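Local coordinates for Slr0280 protein (Synechocystis sp., PDB 5H3K) that is of unknown function but carries a phosphodiester glycosidase (NAGPA) family domain and so may cleave glycosidic phosphodiester bonds, at residues 294-299 / 589-594; 323-328 / 602-607; 327-332 / 583-588; 532-537 / 542-547. One frame throughout, in Å; residues are numbered along the deposited sequence.

Contact 1 of 4, residues 294-299 / 589-594; sequences PVTTVT and QLLDRS
The strand around Thr296 and the turn at Leu591 and Asp592 come together side chain to side chain, with 6.0 Å between Thr296 CA and Asp592 CA and no backbone pairing between them. Residues 294-299 run inside an eight-stranded antiparallel sheet, between strands 279-288 and 542-547, while 589-594 leaves the short strand 589-590 of a second antiparallel sheet; the contact therefore joins one sheet to a turn that leaves the other. Thr296 and Val298, two residues apart, point to the same face, and Leu591 lies against both. With OG1 beside the backbone N (chi1 -45°), CG2 of Thr296 is set anti to that N and turned to the leucine, meeting Leu591 CB at 3.8 Å. Farther along the same side chain, Leu591 CD1 touches Val298 CG2 at 3.9 Å, the two side chains crossing at about a right angle. Trp281 and Thr83 also touch Leu591. The polar ends look elsewhere: Thr296 OG1 is hydrogen-bonded to Gln283 OE1, and the carboxylate of Asp592 leads away from the strand, OD2 to His548 NE2 and OD1 to the backbone N of Leu584. These two bonds use both carboxylate oxygens and probably fix the rotation of the group. What Asp592 offers the strand is its methylene: CB lies 3.8 Å from Thr296 OG1.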
loop_
_atom_site.group_PDB
_atom_site.type_symbol
_atom_site.label_atom_id
_atom_site.label_comp_id
_atom_site.label_asym_id
_atom_site.label_seq_id
_atom_site.Cartn_x
_atom_site.Cartn_y
_atom_site.Cartn_z
ATOM N N PRO A 294 4.709 -16.884 4.642
ATOM C CA PRO A 294 4.996 -16.254 3.345
ATOM C C PRO A 294 5.034 -14.737 3.539
ATOM O O PRO A 294 4.106 -14.182 4.141
ATOM C CB PRO A 294 3.796 -16.655 2.471
ATOM C CG PRO A 294 3.170 -17.842 3.182
ATOM C CD PRO A 294 3.412 -17.580 4.654
ATOM N N VAL A 295 6.100 -14.085 3.073
ATOM C CA VAL A 295 6.259 -12.640 3.233
ATOM C C VAL A 295 6.616 -11.953 1.914
ATOM O O VAL A 295 7.478 -12.423 1.160
ATOM C CB VAL A 295 7.338 -12.306 4.301
ATOM C CG1 VAL A 295 7.612 -10.814 4.356
ATOM C CG2 VAL A 295 6.908 -12.797 5.682
ATOM N N THR A 296 5.944 -10.840 1.625
ATOM C CA THR A 296 6.259 -10.030 0.462
ATOM C C THR A 296 7.020 -8.782 0.887
ATOM O O THR A 296 6.616 -8.073 1.824
ATOM C CB THR A 296 4.987 -9.562 -0.261
ATOM O OG1 THR A 296 4.074 -10.657 -0.398
ATOM C CG2 THR A 296 5.340 -9.016 -1.633
ATOM N N THR A 297 8.135 -8.511 0.214
ATOM C CA THR A 297 8.911 -7.315 0.520
ATOM C C THR A 297 9.265 -6.542 -0.735
ATOM O O THR A 297 9.411 -7.107 -1.826
ATOM C CB THR A 297 10.220 -7.636 1.265
ATOM O OG1 THR A 297 11.037 -8.492 0.454
ATOM C CG2 THR A 297 9.941 -8.312 2.602
ATOM N N VAL A 298 9.429 -5.240 -0.567
ATOM C CA VAL A 298 10.080 -4.433 -1.585
ATOM C C VAL A 298 11.163 -3.666 -0.868
ATOM O O VAL A 298 10.907 -3.011 0.147
ATOM C CB VAL A 298 9.128 -3.481 -2.288
ATOM C CG1 VAL A 298 9.896 -2.632 -3.276
ATOM C CG2 VAL A 298 8.019 -4.265 -2.992
ATOM N N THR A 299 12.385 -3.787 -1.375
ATOM C CA THR A 299 13.532 -3.169 -0.732
ATOM C C THR A 299 14.019 -2.023 -1.607
ATOM O O THR A 299 14.194 -2.174 -2.820
ATOM C CB THR A 299 14.665 -4.187 -0.481
ATOM O OG1 THR A 299 14.199 -5.211 0.414
ATOM C CG2 THR A 299 15.875 -3.490 0.144
ATOM N N GLN A 589 -0.055 -2.343 -8.834
ATOM C CA GLN A 589 -0.745 -3.617 -8.625
ATOM C C GLN A 589 -0.409 -4.138 -7.247
ATOM O O GLN A 589 0.720 -3.997 -6.800
ATOM C CB GLN A 589 -0.333 -4.671 -9.661
ATOM C CG GLN A 589 -0.479 -4.226 -11.117
ATOM C CD GLN A 589 -1.923 -4.033 -11.549
ATOM O OE1 GLN A 589 -2.862 -4.451 -10.861
ATOM N NE2 GLN A 589 -2.107 -3.402 -12.704
ATOM N N LEU A 590 -1.374 -4.766 -6.578
ATOM C CA LEU A 590 -1.089 -5.391 -5.281
ATOM C C LEU A 590 -0.253 -6.647 -5.438
ATOM O O LEU A 590 -0.542 -7.493 -6.296
ATOM C CB LEU A 590 -2.381 -5.758 -4.542
ATOM C CG LEU A 590 -3.266 -4.653 -3.981
ATOM C CD1 LEU A 590 -4.369 -5.275 -3.085
ATOM C CD2 LEU A 590 -2.443 -3.622 -3.223
ATOM N N LEU A 591 0.766 -6.786 -4.598
ATOM C CA LEU A 591 1.667 -7.936 -4.661
ATOM C C LEU A 591 1.267 -9.040 -3.701
ATOM O O LEU A 591 1.522 -10.216 -3.956
ATOM C CB LEU A 591 3.098 -7.509 -4.307
ATOM C CG LEU A 591 3.839 -6.542 -5.233
ATOM C CD1 LEU A 591 5.280 -6.390 -4.763
ATOM C CD2 LEU A 591 3.785 -7.066 -6.658
ATOM N N ASP A 592 0.641 -8.656 -2.594
ATOM C CA ASP A 592 0.559 -9.515 -1.412
ATOM C C ASP A 592 -0.790 -10.178 -1.176
ATOM O O ASP A 592 -0.878 -11.132 -0.396
ATOM C CB ASP A 592 0.888 -8.684 -0.170
ATOM C CG ASP A 592 -0.119 -7.555 0.053
ATOM O OD1 ASP A 592 -0.284 -6.707 -0.859
ATOM O OD2 ASP A 592 -0.752 -7.518 1.132
ATOM N N ARG A 593 -1.849 -9.653 -1.796
ATOM C CA ARG A 593 -3.190 -10.202 -1.608
ATOM C C ARG A 593 -4.056 -9.799 -2.778
ATOM O O ARG A 593 -3.690 -8.906 -3.548
ATOM C CB ARG A 593 -3.815 -9.678 -0.299
ATOM C CG ARG A 593 -4.243 -8.198 -0.350
ATOM C CD ARG A 593 -4.436 -7.601 1.046
ATOM N NE ARG A 593 -5.366 -8.394 1.843
ATOM C CZ ARG A 593 -5.524 -8.307 3.164
ATOM N NH1 ARG A 593 -4.839 -7.426 3.870
ATOM N NH2 ARG A 593 -6.393 -9.112 3.779
ATOM N N SER A 594 -5.212 -10.446 -2.918
ATOM C CA SER A 594 -6.153 -10.045 -3.963
ATOM C C SER A 594 -6.801 -8.716 -3.623
ATOM O O SER A 594 -7.160 -8.475 -2.465
ATOM C CB SER A 594 -7.243 -11.100 -4.152
ATOM O OG SER A 594 -6.696 -12.252 -4.759
#

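Contact 2 of 4, residues 323-328 / 602-607; sequences APLVTI and SNAIGV
Helix 325-331 begins over strand 600-609 with Leu325 nearest Ala604, their CA atoms 7.0 Å apart, so the two backbones are separated by a layer of side chains. Pro324 holds the N-cap position, and its carbonyl O takes the backbone N of Ile328 at 3.0 Å, which closes the first turn and puts Leu325 and Ile328 on the side that meets the strand. Both meet the methyl of Ala604, which points toward the helix. Leu325 sends CG anti to its own backbone N (chi1 -179°), and from there one branch, CD2, comes down on Ala604 CB at 3.4 Å, tighter than usual for two carbons. Ile328 is more distant: its branch methyl CG2 stays 4.4 Å from Ala604 CB. The small alanine probably helps the helix sit this close to the strand. The other leucine branch, CD1, faces Leu590 and Ala585, while Ile328 also packs on Leu312 of the neighbouring strand 307-313. Asn603 and Ile605, on either side of Ala604 in sequence, turn away from the helix; Asn603 ND2 donates to Ser602 OG at 2.9 Å, and its OD1 is bonded to the backbone N of Gly341. The segments meet through carbon alone, in a buried apolar interface. It packs a short helix, by its aliphatic side chains, on one face of the antiparallel sheet that holds strands 307-313, 336-339 and 600-609, to which the phosphodiester glycosidase family region contributes residues 602-607.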
loop_
_atom_site.group_PDB
_atom_site.type_symbol
_atom_site.label_atom_id
_atom_site.label_comp_id
_atom_site.label_asym_id
_atom_site.label_seq_id
_atom_site.Cartn_x
_atom_site.Cartn_y
_atom_site.Cartn_z
ATOM N N ALA A 323 -9.381 5.154 0.899
ATOM C CA ALA A 323 -9.408 4.592 -0.450
ATOM C C ALA A 323 -8.556 3.322 -0.483
ATOM O O ALA A 323 -7.629 3.182 0.312
ATOM C CB ALA A 323 -8.873 5.623 -1.460
ATOM N N PRO A 324 -8.839 2.401 -1.416
ATOM C CA PRO A 324 -7.940 1.245 -1.529
ATOM C C PRO A 324 -6.502 1.693 -1.758
ATOM O O PRO A 324 -6.272 2.669 -2.483
ATOM C CB PRO A 324 -8.465 0.515 -2.775
ATOM C CG PRO A 324 -9.922 0.916 -2.845
ATOM C CD PRO A 324 -9.929 2.359 -2.409
ATOM N N LEU A 325 -5.552 1.013 -1.117
ATOM C CA LEU A 325 -4.137 1.333 -1.255
ATOM C C LEU A 325 -3.739 1.329 -2.729
ATOM O O LEU A 325 -2.989 2.199 -3.182
ATOM C CB LEU A 325 -3.284 0.324 -0.463
ATOM C CG LEU A 325 -1.748 0.399 -0.397
ATOM C CD1 LEU A 325 -1.078 -0.174 -1.632
ATOM C CD2 LEU A 325 -1.224 1.825 -0.129
ATOM N N VAL A 326 -4.238 0.353 -3.478
ATOM C CA VAL A 326 -3.860 0.238 -4.879
ATOM C C VAL A 326 -4.380 1.430 -5.695
ATOM O O VAL A 326 -3.743 1.847 -6.665
ATOM C CB VAL A 326 -4.288 -1.123 -5.493
ATOM C CG1 VAL A 326 -5.767 -1.085 -5.886
ATOM C CG2 VAL A 326 -3.404 -1.459 -6.698
ATOM N N THR A 327 -5.517 1.993 -5.279
ATOM C CA THR A 327 -6.073 3.201 -5.903
ATOM C C THR A 327 -5.235 4.427 -5.553
ATOM O O THR A 327 -4.963 5.277 -6.422
ATOM C CB THR A 327 -7.547 3.422 -5.495
ATOM O OG1 THR A 327 -8.318 2.289 -5.925
ATOM C CG2 THR A 327 -8.097 4.678 -6.153
ATOM N N ILE A 328 -4.817 4.524 -4.289
ATOM C CA ILE A 328 -3.894 5.586 -3.895
ATOM C C ILE A 328 -2.632 5.503 -4.757
ATOM O O ILE A 328 -2.201 6.507 -5.321
ATOM C CB ILE A 328 -3.516 5.498 -2.391
ATOM C CG1 ILE A 328 -4.764 5.702 -1.510
ATOM C CG2 ILE A 328 -2.421 6.510 -2.052
ATOM C CD1 ILE A 328 -4.513 5.497 0.004
ATOM N N SER A 602 -6.566 5.117 5.098
ATOM C CA SER A 602 -6.406 6.575 5.148
ATOM C C SER A 602 -5.154 7.078 4.429
ATOM O O SER A 602 -5.160 8.132 3.777
ATOM C CB SER A 602 -6.350 7.028 6.606
ATOM O OG SER A 602 -5.789 8.341 6.709
ATOM N N ASN A 603 -4.055 6.350 4.566
ATOM C CA ASN A 603 -2.800 6.858 4.039
ATOM C C ASN A 603 -1.764 5.768 3.793
ATOM O O ASN A 603 -1.903 4.623 4.252
ATOM C CB ASN A 603 -2.239 7.955 4.952
ATOM C CG ASN A 603 -2.049 7.492 6.397
ATOM O OD1 ASN A 603 -1.076 6.799 6.733
ATOM N ND2 ASN A 603 -2.951 7.915 7.266
ATOM N N ALA A 604 -0.716 6.142 3.078
ATOM C CA ALA A 604 0.282 5.183 2.641
ATOM C C ALA A 604 1.661 5.814 2.671
ATOM O O ALA A 604 1.803 7.033 2.807
ATOM C CB ALA A 604 -0.052 4.739 1.227
ATOM N N ILE A 605 2.690 4.983 2.572
ATOM C CA ILE A 605 4.014 5.498 2.255
ATOM C C ILE A 605 4.261 5.142 0.800
ATOM O O ILE A 605 4.182 3.969 0.429
ATOM C CB ILE A 605 5.090 4.892 3.163
ATOM C CG1 ILE A 605 4.884 5.352 4.613
ATOM C CG2 ILE A 605 6.506 5.283 2.704
ATOM C CD1 ILE A 605 5.749 4.589 5.627
ATOM N N GLY A 606 4.562 6.146 -0.021
ATOM C CA GLY A 606 4.784 5.943 -1.448
ATOM C C GLY A 606 6.246 6.153 -1.817
ATOM O O GLY A 606 6.939 6.984 -1.229
ATOM N N VAL A 607 6.717 5.381 -2.788
ATOM C CA VAL A 607 8.071 5.502 -3.309
ATOM C C VAL A 607 7.990 6.041 -4.734
ATOM O O VAL A 607 7.213 5.552 -5.555
ATOM C CB VAL A 607 8.779 4.137 -3.326
ATOM C CG1 VAL A 607 10.209 4.280 -3.888
ATOM C CG2 VAL A 607 8.827 3.551 -1.924
#

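Contact 3 of 4, residues 327-332 / 583-588; sequences TIARDQ and SLALGG
A tight turn between two short antiparallel strands, 584-586 and 589-590, is held here against helix 325-331 by a side-chain-to-backbone bond. The helix and the beta hairpin meet at two points, Ala329 on Ala585 and Arg330 on Gly588; the CA atoms of Arg330 and Gly588 are 5.0 Å apart. At the first, methyl faces methyl: Ala329 CB lies 3.9 Å from Ala585 CB, and Ala337 of the adjacent strand also touches Ala329. At the second, the arginine chain, extended from CG to NE, passes alongside the glycine and offers the edge of its guanidinium to the carbonyl. NE gives the main bond, 2.7 Å to Gly588 O with an N-H...O angle of 150°, the oxygen sitting 18° out of the guanidinium plane. NH2 of the same group is hydrogen-bonded to Gln589 OE1. The glycines suit the turn: both have positive phi, and a CB at Gly588 (phi 72°) would come tight against Arg330 CG, which lies 4.0 Å from Gly588 CA. A leucine in place of Arg330 would probably cost the Gly588 carbonyl and Gln589 OE1 this donor, and leave the turn less firmly tied to the helix. The second, weak bond from Arg330 NH2 to the same Gly588 O is 3.2 Å long.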
loop_
_atom_site.group_PDB
_atom_site.type_symbol
_atom_site.label_atom_id
_atom_site.label_comp_id
_atom_site.label_asym_id
_atom_site.label_seq_id
_atom_site.Cartn_x
_atom_site.Cartn_y
_atom_site.Cartn_z
ATOM N N THR A 327 -5.517 1.993 -5.279
ATOM C CA THR A 327 -6.073 3.201 -5.903
ATOM C C THR A 327 -5.235 4.427 -5.553
ATOM O O THR A 327 -4.963 5.277 -6.422
ATOM C CB THR A 327 -7.547 3.422 -5.495
ATOM O OG1 THR A 327 -8.318 2.289 -5.925
ATOM C CG2 THR A 327 -8.097 4.678 -6.153
ATOM N N ILE A 328 -4.817 4.524 -4.289
ATOM C CA ILE A 328 -3.894 5.586 -3.895
ATOM C C ILE A 328 -2.632 5.503 -4.757
ATOM O O ILE A 328 -2.201 6.507 -5.321
ATOM C CB ILE A 328 -3.516 5.498 -2.391
ATOM C CG1 ILE A 328 -4.764 5.702 -1.510
ATOM C CG2 ILE A 328 -2.421 6.510 -2.052
ATOM C CD1 ILE A 328 -4.513 5.497 0.004
ATOM N N ALA A 329 -2.062 4.298 -4.880
ATOM C CA ALA A 329 -0.830 4.091 -5.647
ATOM C C ALA A 329 -0.994 4.507 -7.117
ATOM O O ALA A 329 -0.148 5.222 -7.682
ATOM C CB ALA A 329 -0.381 2.613 -5.556
ATOM N N ARG A 330 -2.074 4.054 -7.745
ATOM C CA ARG A 330 -2.324 4.387 -9.140
ATOM C C ARG A 330 -2.582 5.880 -9.327
ATOM O O ARG A 330 -1.952 6.523 -10.175
ATOM C CB ARG A 330 -3.510 3.576 -9.697
ATOM C CG ARG A 330 -3.228 2.093 -9.868
ATOM C CD ARG A 330 -4.523 1.309 -9.969
ATOM N NE ARG A 330 -4.275 -0.123 -10.096
ATOM C CZ ARG A 330 -5.211 -1.059 -9.996
ATOM N NH1 ARG A 330 -6.470 -0.727 -9.732
ATOM N NH2 ARG A 330 -4.877 -2.334 -10.131
ATOM N N ASP A 331 -3.519 6.434 -8.557
ATOM C CA ASP A 331 -3.940 7.815 -8.779
ATOM C C ASP A 331 -2.851 8.845 -8.461
ATOM O O ASP A 331 -2.782 9.897 -9.092
ATOM C CB ASP A 331 -5.253 8.122 -8.029
ATOM C CG ASP A 331 -6.461 7.318 -8.566
ATOM O OD1 ASP A 331 -6.305 6.486 -9.496
ATOM O OD2 ASP A 331 -7.577 7.519 -8.034
ATOM N N GLN A 332 -1.971 8.538 -7.517
ATOM C CA GLN A 332 -0.909 9.476 -7.156
ATOM C C GLN A 332 0.448 9.056 -7.721
ATOM O O GLN A 332 1.487 9.609 -7.346
ATOM C CB GLN A 332 -0.868 9.699 -5.631
ATOM C CG GLN A 332 -2.215 10.234 -5.099
ATOM C CD GLN A 332 -2.207 10.623 -3.632
ATOM O OE1 GLN A 332 -1.373 11.415 -3.180
ATOM N NE2 GLN A 332 -3.158 10.084 -2.883
ATOM N N SER A 583 -1.561 -3.976 2.608
ATOM C CA SER A 583 -1.540 -4.022 1.149
ATOM C C SER A 583 -0.273 -3.338 0.634
ATOM O O SER A 583 0.131 -2.283 1.132
ATOM C CB SER A 583 -2.817 -3.384 0.579
ATOM O OG SER A 583 -3.229 -2.286 1.398
ATOM N N LEU A 584 0.356 -3.964 -0.348
ATOM C CA LEU A 584 1.647 -3.512 -0.862
ATOM C C LEU A 584 1.547 -3.499 -2.377
ATOM O O LEU A 584 1.310 -4.547 -2.988
ATOM C CB LEU A 584 2.745 -4.483 -0.402
ATOM C CG LEU A 584 4.168 -4.358 -0.951
ATOM C CD1 LEU A 584 4.670 -2.944 -0.736
ATOM C CD2 LEU A 584 5.074 -5.368 -0.252
ATOM N N ALA A 585 1.705 -2.315 -2.985
ATOM C CA ALA A 585 1.514 -2.169 -4.433
ATOM C C ALA A 585 2.833 -1.865 -5.129
ATOM O O ALA A 585 3.636 -1.075 -4.632
ATOM C CB ALA A 585 0.478 -1.068 -4.761
ATOM N N LEU A 586 3.047 -2.487 -6.287
ATOM C CA LEU A 586 4.241 -2.237 -7.081
ATOM C C LEU A 586 3.807 -2.055 -8.524
ATOM O O LEU A 586 3.115 -2.913 -9.082
ATOM C CB LEU A 586 5.234 -3.407 -6.952
ATOM C CG LEU A 586 6.522 -3.283 -7.784
ATOM C CD1 LEU A 586 7.397 -2.152 -7.251
ATOM C CD2 LEU A 586 7.296 -4.613 -7.828
ATOM N N GLY A 587 4.202 -0.936 -9.127
ATOM C CA GLY A 587 3.724 -0.599 -10.459
ATOM C C GLY A 587 2.204 -0.552 -10.522
ATOM O O GLY A 587 1.602 -0.943 -11.524
ATOM N N GLY A 588 1.577 -0.101 -9.439
ATOM C CA GLY A 588 0.127 0.027 -9.404
ATOM C C GLY A 588 -0.670 -1.273 -9.342
ATOM O O GLY A 588 -1.837 -1.297 -9.752
#

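Contact 4 of 4, residues 532-537 / 542-547; sequences SAIAVD and IILVAS
Ile534 and Leu544 form a cross-strand pair, their side chains side by side and pointing the same way. Ile534 has CG1 anti to the backbone N (chi1 179°), which swings its long arm toward the neighbouring strand. There it fills the dip between two bumps: CD1 rests 3.8 Å from Leu544 CD2, and CG1 is equally near Ile542 CG2. Val536 closes the row, its CG1 obliquely across Ile542 CG1 at 4.0 Å. Cutting Ile534 back to an alanine is likely to open a gap and leave Ile542 CG2 and Leu544 CD2 without the isoleucine arm they pack against. The other face is flatter on one strand: the small Ala533 and Ala535 lie beside the bulkier Val545 and Ile543, and Phe561 and Leu565 of helix 558-567 pack onto Ala533. On this alanine side, at the hairpin's turn end, Ile543 CD1 reaches Asp537 CB at 4.1 Å. Beneath these side chains, four backbone bonds join Ala533 with Val545 and Ala535 with Ile543, the shortest being Ile543 N to Ala535 O at 2.7 Å. Hydrogen-bonded and non-hydrogen-bonded pairs alternate along this beta hairpin, two central strands of the eight-stranded antiparallel sheet.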
loop_
_atom_site.group_PDB
_atom_site.type_symbol
_atom_site.label_atom_id
_atom_site.label_comp_id
_atom_site.label_asym_id
_atom_site.label_seq_id
_atom_site.Cartn_x
_atom_site.Cartn_y
_atom_site.Cartn_z
ATOM N N SER A 532 1.823 -5.147 8.359
ATOM C CA SER A 532 2.632 -4.302 7.478
ATOM C C SER A 532 3.736 -3.665 8.309
ATOM O O SER A 532 3.554 -3.391 9.495
ATOM C CB SER A 532 1.785 -3.190 6.834
ATOM O OG SER A 532 0.817 -3.726 5.950
ATOM N N ALA A 533 4.890 -3.423 7.699
ATOM C CA ALA A 533 5.956 -2.715 8.396
ATOM C C ALA A 533 6.805 -1.921 7.434
ATOM O O ALA A 533 6.845 -2.206 6.227
ATOM C CB ALA A 533 6.841 -3.686 9.218
ATOM N N ILE A 534 7.484 -0.920 7.981
ATOM C CA ILE A 534 8.585 -0.274 7.286
ATOM C C ILE A 534 9.829 -0.419 8.152
ATOM O O ILE A 534 9.779 -0.200 9.373
ATOM C CB ILE A 534 8.307 1.209 6.930
ATOM C CG1 ILE A 534 9.523 1.812 6.214
ATOM C CG2 ILE A 534 7.920 2.026 8.177
ATOM C CD1 ILE A 534 9.205 3.089 5.489
ATOM N N ALA A 535 10.938 -0.806 7.531
ATOM C CA ALA A 535 12.155 -1.068 8.272
ATOM C C ALA A 535 13.362 -0.582 7.497
ATOM O O ALA A 535 13.272 -0.288 6.291
ATOM C CB ALA A 535 12.280 -2.563 8.561
ATOM N N VAL A 536 14.488 -0.471 8.189
ATOM C CA VAL A 536 15.754 -0.264 7.491
ATOM C C VAL A 536 16.738 -1.367 7.872
ATOM O O VAL A 536 16.773 -1.799 9.028
ATOM C CB VAL A 536 16.357 1.138 7.754
ATOM C CG1 VAL A 536 15.378 2.229 7.336
ATOM C CG2 VAL A 536 16.712 1.301 9.221
ATOM N N ASP A 537 17.517 -1.829 6.895
ATOM C CA ASP A 537 18.539 -2.864 7.133
ATOM C C ASP A 537 19.922 -2.281 7.458
ATOM O O ASP A 537 20.053 -1.078 7.674
ATOM C CB ASP A 537 18.622 -3.853 5.958
ATOM C CG ASP A 537 19.131 -3.217 4.654
ATOM O OD1 ASP A 537 19.805 -2.154 4.659
ATOM O OD2 ASP A 537 18.860 -3.810 3.592
ATOM N N ILE A 542 15.654 0.674 2.782
ATOM C CA ILE A 542 14.330 0.617 3.382
ATOM C C ILE A 542 13.612 -0.631 2.908
ATOM O O ILE A 542 13.630 -0.948 1.720
ATOM C CB ILE A 542 13.521 1.862 2.998
ATOM C CG1 ILE A 542 14.171 3.108 3.625
ATOM C CG2 ILE A 542 12.032 1.700 3.402
ATOM C CD1 ILE A 542 13.656 4.421 3.062
ATOM N N ILE A 543 12.994 -1.360 3.833
ATOM C CA ILE A 543 12.208 -2.529 3.459
ATOM C C ILE A 543 10.742 -2.290 3.794
ATOM O O ILE A 543 10.409 -1.919 4.913
ATOM C CB ILE A 543 12.695 -3.806 4.182
ATOM C CG1 ILE A 543 14.219 -3.905 4.108
ATOM C CG2 ILE A 543 12.069 -5.044 3.556
ATOM C CD1 ILE A 543 14.802 -4.889 5.097
ATOM N N LEU A 544 9.879 -2.451 2.800
ATOM C CA LEU A 544 8.440 -2.438 3.027
ATOM C C LEU A 544 8.017 -3.900 3.088
ATOM O O LEU A 544 8.373 -4.695 2.203
ATOM C CB LEU A 544 7.719 -1.714 1.892
ATOM C CG LEU A 544 8.224 -0.313 1.533
ATOM C CD1 LEU A 544 7.350 0.294 0.443
ATOM C CD2 LEU A 544 8.235 0.603 2.746
ATOM N N VAL A 545 7.255 -4.265 4.118
ATOM C CA VAL A 545 6.967 -5.676 4.408
ATOM C C VAL A 545 5.477 -5.938 4.614
ATOM O O VAL A 545 4.823 -5.227 5.376
ATOM C CB VAL A 545 7.682 -6.103 5.715
ATOM C CG1 VAL A 545 7.451 -7.595 5.994
ATOM C CG2 VAL A 545 9.167 -5.781 5.644
ATOM N N ALA A 546 4.947 -6.954 3.935
ATOM C CA ALA A 546 3.564 -7.407 4.134
ATOM C C ALA A 546 3.562 -8.908 4.397
ATOM O O ALA A 546 4.106 -9.679 3.593
ATOM C CB ALA A 546 2.699 -7.093 2.891
ATOM N N SER A 547 2.953 -9.321 5.504
ATOM C CA SER A 547 2.831 -10.736 5.850
ATOM C C SER A 547 1.373 -11.095 6.083
ATOM O O SER A 547 0.582 -10.278 6.549
ATOM C CB SER A 547 3.658 -11.084 7.086
ATOM O OG SER A 547 3.113 -10.470 8.240
#

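Along the chain, strand 291-300 and helix 325-331 come first, hairpin 531-547 next, then 584-590 and strand 600-609; contact 4 thus lies within the spans of the other three, while contacts 1 and 2 alternate. Contacts 2 and 3 share helix 325-331, with centres about 6 Å apart, and their strands belong to the same antiparallel sheet. The centre of contact 1 is about 12 Å from that of contact 3 and about 11 Å from that of contact 4; strands 291-300 and 542-547 are neighbours in the eight-stranded sheet. Ile605 CD1 against Ile534 CD1 joins contacts 2 and 4. Together the contacts join two antiparallel sheets and helix 325-331, each using part of the phosphodiester glycosidase family region.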